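Local coordinates for protein DyP (Bjerkandera adusta, PDB 3VXI) that binds heme b and probably acts as a peroxidase that oxidises dyes and other substrates with hydrogen peroxide, at residues 291-296 and 315-320; 191-196 and 321-326; 185-190 and 284-289. All coordinates share one frame; numbering follows the deposited sequence.

Contact 1. Residues 291-296 and 315-320; sequences FDYSDT and RQDLGG. With ASC (ascorbic acid), chain C; HEM (protoporphyrin IX containing Fe), chain B.
Phe291 lays its ring flat on the guanidinium of Arg315, a cation-pi stack with centres 3.9 Å apart and planes 9° off parallel. Its carbonyl O also accepts from Arg315 NH1 at 2.9 Å, the donor tilted from the carbonyl plane, and Arg315 NH2 gives a nearly straight bond (172°) to HEM O1D, a propionate oxygen lying at the guanidinium edge. Asn289 OD1 is a further acceptor for NH2. With ring, carbonyl and propionate all engaged, the rotation of this heme-binding arginine is fixed. Next, Asp292 O takes the backbone N of Gln316 at 2.9 Å, while Asp292 OD1 closes an Asx turn by accepting Ser294 N and also binds Ser294 OG. Tyr293 follows, its CE2 running 3.8 Å from Arg315 CD along the extended arginine chain; its OH reaches a water 2.7 Å off that also accepts from Arg315 NE and donates to HEM O1D. Ser294 CB then brushes Gln316 CG. ASC lies on the other flank, with ASC C1 3.7 Å from Arg315 CG. The two loops bracket helix 308-312, whose Val309 and Arg310 pack against Tyr293, and the second runs on to strand 328-334.

Contact 2. Residues 191-196 and 321-326; sequences VVPPGI and PVDTFH. With ASC (ascorbic acid), chain C.
Ile196 and Val192 press the end of a short strand and the turn behind it onto the type I beta turn 323-326, which leads into strand 328-334; strand 191-192 pairs in parallel with 177-178. From Ile196 CB the side chain forks around the carbonyl of Asp323. CB itself stands 4.1 Å from Asp323 O. The CG2 branch, anti to the backbone N, meets two carbonyl oxygens, 3.4 Å from Asp323 O and 3.3 Å from His326 O. The other branch starts at CG1, also near Asp323 O, and ends at CD1, which meets Asp323 CB at 4.0 Å and lies beside the backbone of Thr324. Asp323 crosses the ring of Pro193 at about a right angle, its carboxylate against the proline CD and CG. Val192 CG1 touches His326 CD2 obliquely at 3.7 Å, and Ala190 packs on the same imidazole. The contact is thus van der Waals packing of aliphatic carbon against a turn, set beside the ascorbate site. On that side Pro321 CA comes near ASC O3, and the imidazole presents its edge to the ligand, His326 CE1 lying 3.2 Å from ASC O1.

Contact 3. Residues 185-190 and 284-289; sequences VFPGQA and DPQRNN. With ASC (ascorbic acid), chain C.
The type II beta turn from Phe186 to Gln189, in the loop leading to strand 191-192, rests on the loop that follows helix 279-282, and its far end borders the bound ascorbate. At the outer end Pro285 CB sits over one face of the Phe186 ring, a CH-pi contact of 3.9 Å to the centroid and 16° off the ring normal. Gln286 comes to the same ring at its edge: the chain bends at chi2 (-65°), bringing NE2 to 3.6 Å from Phe186 CE1, with amide and ring planes steeply inclined to each other. The other amide atom, Gln286 OE1, lies against Pro187 CD, and Pro187 CG packs onto the backbone at 3.3 Å from Gln286 O. At the inner end Gly188 CA makes a CA-H...O contact with Asn289 O at 3.3 Å. Between the two ends sits a bridging water that donates to Pro187 O and Pro285 O and accepts from Asn289 N, 2.8 Å away. Each loop is also braced from within. Gln189 OE1 reaches back across the turn to Phe186 N, a 2.9 Å bond lying in the carbonyl plane, while Asp284 makes an Asx turn through OD1 and a salt bridge to Arg287 through OD2. Asn289 turns its amide toward the heme site, OD1 facing Arg315 of contact 1 and ND2 donating to Ser174, a heme-binding residue. Ala190 CB approaches ASC O1 at 3.5 Å. Direct contact between the loops thus rests on weak forces, and the conventional hydrogen bonds joining them pass through one water, which answers two carbonyls and an amide at once; the stronger polar bonds are spent in shaping each loop and in tying Asn289 to the heme surroundings.

In the fold
All three contacts touch the bound ascorbate and are made largely by loops, with a short strand (191-192) in contact 2. Contacts 1 and 2 are partly buried, contact 3 is a surface contact. Contact 1 is the polar one, organised by an arginine at a heme propionate; contact 2 is dominated by aliphatic packing, and contact 3 mixes weak packing with a bridging water. Residues 315-326 run on from contact 1 into contact 2, and 185-196 from contact 3 into contact 2, so both segments of contact 2 continue segments of the other two. Contacts 1 and 3 meet through Asn289.

Contact 1. Residues 291-296 and 315-320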
loop_
_atom_site.group_PDB
_atom_site.type_symbol
_atom_site.label_atom_id
_atom_site.label_comp_id
_atom_site.label_asym_id
_atom_site.label_seq_id
_atom_site.Cartn_x
_atom_site.Cartn_y
_atom_site.Cartn_z
ATOM N N PHE A 291 -12.854 14.898 5.734
ATOM C CA PHE A 291 -13.180 15.604 4.499
ATOM C C PHE A 291 -13.690 14.588 3.487
ATOM O O PHE A 291 -13.415 13.393 3.612
ATOM C CB PHE A 291 -11.945 16.343 3.947
ATOM C CG PHE A 291 -10.830 15.429 3.547
ATOM C CD1 PHE A 291 -10.704 15.007 2.219
ATOM C CD2 PHE A 291 -9.931 14.951 4.493
ATOM C CE1 PHE A 291 -9.683 14.138 1.846
ATOM C CE2 PHE A 291 -8.907 14.070 4.127
ATOM C CZ PHE A 291 -8.782 13.672 2.791
ATOM N N ASP A 292 -14.423 15.053 2.480
ATOM C CA ASP A 292 -14.920 14.127 1.465
ATOM C C ASP A 292 -14.934 14.692 0.057
ATOM O O ASP A 292 -15.486 14.071 -0.838
ATOM C CB ASP A 292 -16.303 13.568 1.847
ATOM C CG ASP A 292 -17.371 14.647 1.952
ATOM O OD1 ASP A 292 -17.071 15.808 1.632
ATOM O OD2 ASP A 292 -18.512 14.332 2.368
ATOM N N TYR A 293 -14.286 15.845 -0.131
ATOM C CA TYR A 293 -14.291 16.584 -1.415
ATOM C C TYR A 293 -15.623 17.215 -1.789
ATOM O O TYR A 293 -15.721 17.819 -2.859
ATOM C CB TYR A 293 -13.744 15.753 -2.600
ATOM C CG TYR A 293 -12.446 15.061 -2.291
ATOM C CD1 TYR A 293 -11.307 15.799 -1.961
ATOM C CD2 TYR A 293 -12.362 13.663 -2.296
ATOM C CE1 TYR A 293 -10.122 15.180 -1.648
ATOM C CE2 TYR A 293 -11.166 13.022 -1.985
ATOM C CZ TYR A 293 -10.061 13.786 -1.657
ATOM O OH TYR A 293 -8.875 13.179 -1.356
ATOM N N SER A 294 -16.637 17.109 -0.925
ATOM C CA SER A 294 -17.946 17.721 -1.218
ATOM C C SER A 294 -17.870 19.236 -1.387
ATOM O O SER A 294 -18.762 19.831 -1.982
ATOM C CB SER A 294 -18.995 17.361 -0.162
ATOM O OG SER A 294 -18.653 17.851 1.115
ATOM N N ASP A 295 -16.810 19.848 -0.861
ATOM C CA ASP A 295 -16.623 21.291 -0.982
ATOM C C ASP A 295 -15.843 21.693 -2.242
ATOM O O ASP A 295 -15.521 22.876 -2.421
ATOM C CB ASP A 295 -15.948 21.843 0.277
ATOM C CG ASP A 295 -14.525 21.328 0.464
ATOM O OD1 ASP A 295 -14.028 20.561 -0.387
ATOM O OD2 ASP A 295 -13.888 21.709 1.463
ATOM N N THR A 296 -15.538 20.714 -3.098
ATOM C CA THR A 296 -14.664 20.934 -4.258
ATOM C C THR A 296 -14.920 19.925 -5.388
ATOM O O THR A 296 -14.001 19.519 -6.115
ATOM C CB THR A 296 -13.163 20.949 -3.821
ATOM O OG1 THR A 296 -12.337 21.467 -4.875
ATOM C CG2 THR A 296 -12.669 19.573 -3.392
ATOM N N ARG A 315 -13.933 9.342 -2.510
ATOM C CA ARG A 315 -14.924 9.840 -1.546
ATOM C C ARG A 315 -16.158 10.387 -2.278
ATOM O O ARG A 315 -16.759 9.656 -3.071
ATOM C CB ARG A 315 -14.292 10.841 -0.560
ATOM C CG ARG A 315 -13.044 10.296 0.112
ATOM C CD ARG A 315 -12.463 11.239 1.169
ATOM N NE ARG A 315 -11.174 10.716 1.633
ATOM C CZ ARG A 315 -10.727 10.749 2.890
ATOM N NH1 ARG A 315 -11.420 11.340 3.866
ATOM N NH2 ARG A 315 -9.558 10.194 3.166
ATOM N N GLN A 316 -16.534 11.650 -2.056
ATOM C CA GLN A 316 -17.774 12.163 -2.637
ATOM C C GLN A 316 -17.749 12.322 -4.161
ATOM O O GLN A 316 -18.801 12.516 -4.762
ATOM C CB GLN A 316 -18.230 13.455 -1.934
ATOM C CG GLN A 316 -19.682 13.883 -2.214
ATOM C CD GLN A 316 -20.720 12.891 -1.706
ATOM O OE1 GLN A 316 -20.465 12.110 -0.781
ATOM N NE2 GLN A 316 -21.906 12.928 -2.307
ATOM N N ASP A 317 -16.577 12.200 -4.792
ATOM C CA ASP A 317 -16.531 12.149 -6.259
ATOM C C ASP A 317 -17.360 10.986 -6.820
ATOM O O ASP A 317 -17.793 11.047 -7.967
ATOM C CB ASP A 317 -15.093 12.068 -6.806
ATOM C CG ASP A 317 -14.318 13.372 -6.666
ATOM O OD1 ASP A 317 -14.921 14.476 -6.678
ATOM O OD2 ASP A 317 -13.070 13.279 -6.584
ATOM N N LEU A 318 -17.584 9.948 -6.015
ATOM C CA LEU A 318 -18.420 8.811 -6.438
ATOM C C LEU A 318 -19.909 9.028 -6.178
ATOM O O LEU A 318 -20.735 8.175 -6.533
ATOM C CB LEU A 318 -17.961 7.510 -5.767
ATOM C CG LEU A 318 -16.510 7.063 -5.976
ATOM C CD1 LEU A 318 -16.263 5.722 -5.284
ATOM C CD2 LEU A 318 -16.127 6.999 -7.458
ATOM N N GLY A 319 -20.254 10.150 -5.558
ATOM C CA GLY A 319 -21.662 10.513 -5.336
ATOM C C GLY A 319 -22.199 10.174 -3.957
ATOM O O GLY A 319 -23.363 10.468 -3.636
ATOM N N GLY A 320 -21.353 9.553 -3.144
ATOM C CA GLY A 320 -21.711 9.137 -1.792
ATOM C C GLY A 320 -20.812 7.989 -1.367
ATOM O O GLY A 320 -19.930 7.586 -2.136
HETATM C C1 ASC C . -14.704 7.613 2.134
HETATM C C2 ASC C . -15.549 7.511 1.023
HETATM C C3 ASC C . -16.652 8.292 1.292
HETATM C C4 ASC C . -16.505 8.891 2.675
HETATM C C5 ASC C . -17.540 8.251 3.616
HETATM C C6 ASC C . -17.244 8.646 5.070
HETATM O O1 ASC C . -13.626 7.062 2.290
HETATM O O2 ASC C . -15.353 6.768 -0.118
HETATM O O3 ASC C . -17.714 8.517 0.485
HETATM O O4 ASC C . -15.212 8.430 3.114
HETATM O O5 ASC C . -17.520 6.812 3.484
HETATM O O6 ASC C . -18.267 8.180 5.961
HETATM C CHA HEM B . -2.527 7.352 0.526
HETATM C CHB HEM B . 2.133 7.639 -0.726
HETATM C CHC HEM B . 1.471 4.077 -3.933
HETATM C CHD HEM B . -3.198 3.809 -2.730
HETATM C C1A HEM B . -1.226 7.768 0.444
HETATM C C2A HEM B . -0.635 8.853 1.194
HETATM C C3A HEM B . 0.659 8.906 0.853
HETATM C C4A HEM B . 0.915 7.878 -0.129
HETATM C CMA HEM B . 1.714 9.910 1.350
HETATM C CAA HEM B . -1.365 9.798 2.179
HETATM C CBA HEM B . -1.527 9.194 3.573
HETATM C CGA HEM B . -2.865 8.519 3.756
HETATM O O1A HEM B . -3.903 9.076 3.326
HETATM O O2A HEM B . -2.897 7.439 4.354
HETATM C C1B HEM B . 2.378 6.704 -1.711
HETATM C C2B HEM B . 3.652 6.424 -2.342
HETATM C C3B HEM B . 3.464 5.431 -3.223
HETATM C C4B HEM B . 2.073 5.051 -3.168
HETATM C CMB HEM B . 4.975 7.165 -2.048
HETATM C CAB HEM B . 4.508 4.766 -4.142
HETATM C CBB HEM B . 5.824 4.756 -3.853
HETATM C C1C HEM B . 0.127 3.749 -3.940
HETATM C C2C HEM B . -0.516 2.812 -4.843
HETATM C C3C HEM B . -1.817 2.753 -4.512
HETATM C C4C HEM B . -2.007 3.625 -3.379
HETATM C CMC HEM B . 0.228 2.047 -5.960
HETATM C CAC HEM B . -2.952 1.922 -5.122
HETATM C CBC HEM B . -2.943 1.643 -6.436
HETATM C C1D HEM B . -3.413 4.670 -1.696
HETATM C C2D HEM B . -4.653 4.730 -0.960
HETATM C C3D HEM B . -4.443 5.821 0.042
HETATM C C4D HEM B . -3.107 6.323 -0.170
HETATM C CMD HEM B . -5.925 3.888 -1.109
HETATM C CAD HEM B . -5.481 6.285 1.060
HETATM C CBD HEM B . -6.408 7.248 0.325
HETATM C CGD HEM B . -7.553 7.683 1.199
HETATM O O1D HEM B . -7.812 8.920 1.209
HETATM O O2D HEM B . -8.210 6.834 1.852
HETATM N NA HEM B . -0.257 7.193 -0.359
HETATM N NB HEM B . 1.430 5.852 -2.240
HETATM N NC HEM B . -0.820 4.249 -3.067
HETATM N ND HEM B . -2.501 5.602 -1.194
HETATM FE FE HEM B . -0.537 5.760 -1.735
HETATM O O HOH W 1 -9.247 10.623 -0.530
HETATM O O HOH W 2 -0.056 4.333 -0.278
#

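Contact 2. Residues 191-196 and 321-326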
loop_
_atom_site.group_PDB
_atom_site.type_symbol
_atom_site.label_atom_id
_atom_site.label_comp_id
_atom_site.label_asym_id
_atom_site.label_seq_id
_atom_site.Cartn_x
_atom_site.Cartn_y
_atom_site.Cartn_z
ATOM N N VAL A 191 -16.609 3.334 6.710
ATOM C CA VAL A 191 -17.000 2.127 7.415
ATOM C C VAL A 191 -17.581 1.175 6.378
ATOM O O VAL A 191 -18.528 1.520 5.672
ATOM C CB VAL A 191 -18.014 2.436 8.537
ATOM C CG1 VAL A 191 -18.518 1.157 9.184
ATOM C CG2 VAL A 191 -17.374 3.353 9.583
ATOM N N VAL A 192 -16.996 -0.017 6.282
ATOM C CA VAL A 192 -17.379 -0.984 5.248
ATOM C C VAL A 192 -17.647 -2.358 5.872
ATOM O O VAL A 192 -17.156 -2.646 6.963
ATOM C CB VAL A 192 -16.285 -1.093 4.127
ATOM C CG1 VAL A 192 -16.065 0.274 3.427
ATOM C CG2 VAL A 192 -14.985 -1.671 4.679
ATOM N N PRO A 193 -18.423 -3.219 5.176
ATOM C CA PRO A 193 -18.592 -4.580 5.682
ATOM C C PRO A 193 -17.260 -5.330 5.575
ATOM O O PRO A 193 -16.424 -4.968 4.742
ATOM C CB PRO A 193 -19.671 -5.182 4.763
ATOM C CG PRO A 193 -19.683 -4.365 3.568
ATOM C CD PRO A 193 -19.166 -2.990 3.925
ATOM N N PRO A 194 -17.046 -6.340 6.434
ATOM C CA PRO A 194 -15.728 -6.966 6.533
ATOM C C PRO A 194 -15.287 -7.682 5.271
ATOM O O PRO A 194 -14.084 -7.834 5.047
ATOM C CB PRO A 194 -15.883 -7.964 7.690
ATOM C CG PRO A 194 -17.355 -8.163 7.851
ATOM C CD PRO A 194 -17.977 -6.860 7.451
ATOM N N GLY A 195 -16.255 -8.125 4.466
ATOM C CA GLY A 195 -15.953 -8.827 3.229
ATOM C C GLY A 195 -15.360 -7.959 2.140
ATOM O O GLY A 195 -14.998 -8.474 1.095
ATOM N N ILE A 196 -15.240 -6.654 2.369
ATOM C CA ILE A 196 -14.458 -5.833 1.444
ATOM C C ILE A 196 -12.969 -6.208 1.568
ATOM O O ILE A 196 -12.214 -6.138 0.596
ATOM C CB ILE A 196 -14.701 -4.312 1.655
ATOM C CG1 ILE A 196 -16.184 -3.973 1.459
ATOM C CG2 ILE A 196 -13.815 -3.478 0.715
ATOM C CD1 ILE A 196 -16.799 -4.467 0.118
ATOM N N PRO A 321 -21.021 7.462 -0.146
ATOM C CA PRO A 321 -20.235 6.318 0.319
ATOM C C PRO A 321 -20.416 5.116 -0.613
ATOM O O PRO A 321 -21.529 4.842 -1.102
ATOM C CB PRO A 321 -20.793 6.036 1.720
ATOM C CG PRO A 321 -21.498 7.290 2.130
ATOM C CD PRO A 321 -21.987 7.928 0.869
ATOM N N VAL A 322 -19.300 4.449 -0.897
ATOM C CA VAL A 322 -19.270 3.248 -1.732
ATOM C C VAL A 322 -18.325 2.278 -1.044
ATOM O O VAL A 322 -17.175 2.620 -0.773
ATOM C CB VAL A 322 -18.785 3.557 -3.182
ATOM C CG1 VAL A 322 -18.587 2.264 -3.987
ATOM C CG2 VAL A 322 -19.771 4.478 -3.890
ATOM N N ASP A 323 -18.802 1.067 -0.763
ATOM C CA ASP A 323 -18.008 0.091 -0.000
ATOM C C ASP A 323 -16.874 -0.520 -0.809
ATOM O O ASP A 323 -15.817 -0.855 -0.273
ATOM C CB ASP A 323 -18.872 -1.096 0.420
ATOM C CG ASP A 323 -19.942 -0.742 1.431
ATOM O OD1 ASP A 323 -19.836 0.285 2.144
ATOM O OD2 ASP A 323 -20.890 -1.553 1.519
ATOM N N THR A 324 -17.126 -0.658 -2.104
ATOM C CA THR A 324 -16.512 -1.690 -2.944
ATOM C C THR A 324 -15.012 -1.568 -3.189
ATOM O O THR A 324 -14.321 -2.588 -3.365
ATOM C CB THR A 324 -17.235 -1.718 -4.316
ATOM O OG1 THR A 324 -18.652 -1.707 -4.097
ATOM C CG2 THR A 324 -16.877 -2.965 -5.109
ATOM N N PHE A 325 -14.510 -0.335 -3.185
ATOM C CA PHE A 325 -13.160 -0.082 -3.673
ATOM C C PHE A 325 -12.176 0.336 -2.608
ATOM O O PHE A 325 -11.088 0.823 -2.931
ATOM C CB PHE A 325 -13.198 0.919 -4.826
ATOM C CG PHE A 325 -14.264 0.621 -5.830
ATOM C CD1 PHE A 325 -14.151 -0.491 -6.666
ATOM C CD2 PHE A 325 -15.393 1.430 -5.922
ATOM C CE1 PHE A 325 -15.157 -0.788 -7.599
ATOM C CE2 PHE A 325 -16.399 1.134 -6.846
ATOM C CZ PHE A 325 -16.273 0.026 -7.681
ATOM N N HIS A 326 -12.546 0.127 -1.347
ATOM C CA HIS A 326 -11.638 0.422 -0.236
ATOM C C HIS A 326 -10.706 -0.754 -0.018
ATOM O O HIS A 326 -11.058 -1.898 -0.288
ATOM C CB HIS A 326 -12.411 0.718 1.056
ATOM C CG HIS A 326 -13.227 1.973 0.986
ATOM N ND1 HIS A 326 -12.693 3.223 1.213
ATOM C CD2 HIS A 326 -14.528 2.169 0.670
ATOM C CE1 HIS A 326 -13.636 4.136 1.053
ATOM N NE2 HIS A 326 -14.759 3.523 0.722
HETATM C C1 ASC C . -14.704 7.613 2.134
HETATM C C2 ASC C . -15.549 7.511 1.023
HETATM C C3 ASC C . -16.652 8.292 1.292
HETATM C C4 ASC C . -16.505 8.891 2.675
HETATM C C5 ASC C . -17.540 8.251 3.616
HETATM C C6 ASC C . -17.244 8.646 5.070
HETATM O O1 ASC C . -13.626 7.062 2.290
HETATM O O2 ASC C . -15.353 6.768 -0.118
HETATM O O3 ASC C . -17.714 8.517 0.485
HETATM O O4 ASC C . -15.212 8.430 3.114
HETATM O O5 ASC C . -17.520 6.812 3.484
HETATM O O6 ASC C . -18.267 8.180 5.961
#

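Contact 3. Residues 185-190 and 284-289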
loop_
_atom_site.group_PDB
_atom_site.type_symbol
_atom_site.label_atom_id
_atom_site.label_comp_id
_atom_site.label_asym_id
_atom_site.label_seq_id
_atom_site.Cartn_x
_atom_site.Cartn_y
_atom_site.Cartn_z
ATOM N N VAL A 185 -13.481 4.481 15.298
ATOM C CA VAL A 185 -13.677 5.041 13.954
ATOM C C VAL A 185 -13.473 6.558 14.022
ATOM O O VAL A 185 -14.119 7.254 14.814
ATOM C CB VAL A 185 -15.088 4.708 13.382
ATOM C CG1 VAL A 185 -15.309 5.380 12.019
ATOM C CG2 VAL A 185 -15.296 3.187 13.280
ATOM N N PHE A 186 -12.556 7.059 13.206
ATOM C CA PHE A 186 -12.231 8.487 13.173
ATOM C C PHE A 186 -13.177 9.254 12.262
ATOM O O PHE A 186 -13.726 8.681 11.320
ATOM C CB PHE A 186 -10.785 8.682 12.710
ATOM C CG PHE A 186 -9.773 8.129 13.663
ATOM C CD1 PHE A 186 -9.641 8.667 14.937
ATOM C CD2 PHE A 186 -8.936 7.087 13.285
ATOM C CE1 PHE A 186 -8.703 8.169 15.826
ATOM C CE2 PHE A 186 -7.986 6.575 14.181
ATOM C CZ PHE A 186 -7.873 7.115 15.445
ATOM N N PRO A 187 -13.401 10.550 12.550
ATOM C CA PRO A 187 -14.235 11.361 11.661
ATOM C C PRO A 187 -13.720 11.323 10.216
ATOM O O PRO A 187 -12.532 11.562 9.959
ATOM C CB PRO A 187 -14.115 12.768 12.258
ATOM C CG PRO A 187 -13.864 12.520 13.710
ATOM C CD PRO A 187 -12.988 11.302 13.751
ATOM N N GLY A 188 -14.605 10.976 9.287
ATOM C CA GLY A 188 -14.259 10.933 7.860
ATOM C C GLY A 188 -13.794 9.570 7.369
ATOM O O GLY A 188 -13.627 9.356 6.169
ATOM N N GLN A 189 -13.578 8.647 8.303
ATOM C CA GLN A 189 -13.148 7.294 7.965
ATOM C C GLN A 189 -14.316 6.508 7.387
ATOM O O GLN A 189 -15.426 6.586 7.903
ATOM C CB GLN A 189 -12.618 6.601 9.220
ATOM C CG GLN A 189 -11.834 5.352 8.935
ATOM C CD GLN A 189 -11.199 4.720 10.158
ATOM O OE1 GLN A 189 -11.470 5.088 11.308
ATOM N NE2 GLN A 189 -10.338 3.747 9.910
ATOM N N ALA A 190 -14.063 5.755 6.319
ATOM C CA ALA A 190 -15.080 4.901 5.710
ATOM C C ALA A 190 -15.338 3.693 6.584
ATOM O O ALA A 190 -14.407 3.101 7.132
ATOM C CB ALA A 190 -14.625 4.446 4.323
ATOM N N ASP A 284 -3.321 15.138 13.966
ATOM C CA ASP A 284 -4.526 14.878 14.753
ATOM C C ASP A 284 -5.472 13.920 14.015
ATOM O O ASP A 284 -6.160 14.335 13.085
ATOM C CB ASP A 284 -5.247 16.199 15.056
ATOM C CG ASP A 284 -6.458 16.020 15.963
ATOM O OD1 ASP A 284 -6.735 14.878 16.392
ATOM O OD2 ASP A 284 -7.133 17.033 16.235
ATOM N N PRO A 285 -5.528 12.636 14.428
ATOM C CA PRO A 285 -6.390 11.707 13.686
ATOM C C PRO A 285 -7.890 12.005 13.835
ATOM O O PRO A 285 -8.710 11.445 13.106
ATOM C CB PRO A 285 -6.040 10.341 14.292
ATOM C CG PRO A 285 -5.569 10.649 15.648
ATOM C CD PRO A 285 -4.849 11.970 15.557
ATOM N N GLN A 286 -8.245 12.894 14.762
ATOM C CA GLN A 286 -9.640 13.303 14.925
ATOM C C GLN A 286 -10.074 14.302 13.870
ATOM O O GLN A 286 -11.263 14.567 13.719
ATOM C CB GLN A 286 -9.872 13.889 16.322
ATOM C CG GLN A 286 -9.694 12.890 17.450
ATOM C CD GLN A 286 -10.724 11.764 17.421
ATOM O OE1 GLN A 286 -11.848 11.938 16.945
ATOM N NE2 GLN A 286 -10.342 10.605 17.954
ATOM N N ARG A 287 -9.100 14.849 13.140
ATOM C CA ARG A 287 -9.364 15.885 12.147
ATOM C C ARG A 287 -8.769 15.605 10.779
ATOM O O ARG A 287 -9.325 16.036 9.771
ATOM C CB ARG A 287 -8.822 17.227 12.628
ATOM C CG ARG A 287 -9.534 17.790 13.818
ATOM C CD ARG A 287 -9.030 19.189 14.066
ATOM N NE ARG A 287 -7.669 19.189 14.605
ATOM C CZ ARG A 287 -6.823 20.212 14.527
ATOM N NH1 ARG A 287 -7.190 21.344 13.932
ATOM N NH2 ARG A 287 -5.611 20.102 15.049
ATOM N N ASN A 288 -7.644 14.898 10.732
ATOM C CA ASN A 288 -6.891 14.792 9.479
ATOM C C ASN A 288 -7.539 13.948 8.392
ATOM O O ASN A 288 -7.036 13.905 7.263
ATOM C CB ASN A 288 -5.437 14.350 9.713
ATOM C CG ASN A 288 -5.331 12.925 10.234
ATOM O OD1 ASN A 288 -6.298 12.155 10.194
ATOM N ND2 ASN A 288 -4.145 12.561 10.720
ATOM N N ASN A 289 -8.653 13.294 8.714
ATOM C CA ASN A 289 -9.366 12.530 7.690
ATOM C C ASN A 289 -10.796 13.007 7.468
ATOM O O ASN A 289 -11.550 12.394 6.698
ATOM C CB ASN A 289 -9.317 11.024 7.983
ATOM C CG ASN A 289 -9.183 10.203 6.716
ATOM O OD1 ASN A 289 -8.737 10.713 5.692
ATOM N ND2 ASN A 289 -9.566 8.925 6.783
HETATM C C1 ASC C . -14.704 7.613 2.134
HETATM C C2 ASC C . -15.549 7.511 1.023
HETATM C C3 ASC C . -16.652 8.292 1.292
HETATM C C4 ASC C . -16.505 8.891 2.675
HETATM C C5 ASC C . -17.540 8.251 3.616
HETATM C C6 ASC C . -17.244 8.646 5.070
HETATM O O1 ASC C . -13.626 7.062 2.290
HETATM O O2 ASC C . -15.353 6.768 -0.118
HETATM O O3 ASC C . -17.714 8.517 0.485
HETATM O O4 ASC C . -15.212 8.430 3.114
HETATM O O5 ASC C . -17.520 6.812 3.484
HETATM O O6 ASC C . -18.267 8.180 5.961
HETATM O O HOH W 3 -10.234 12.698 10.961
#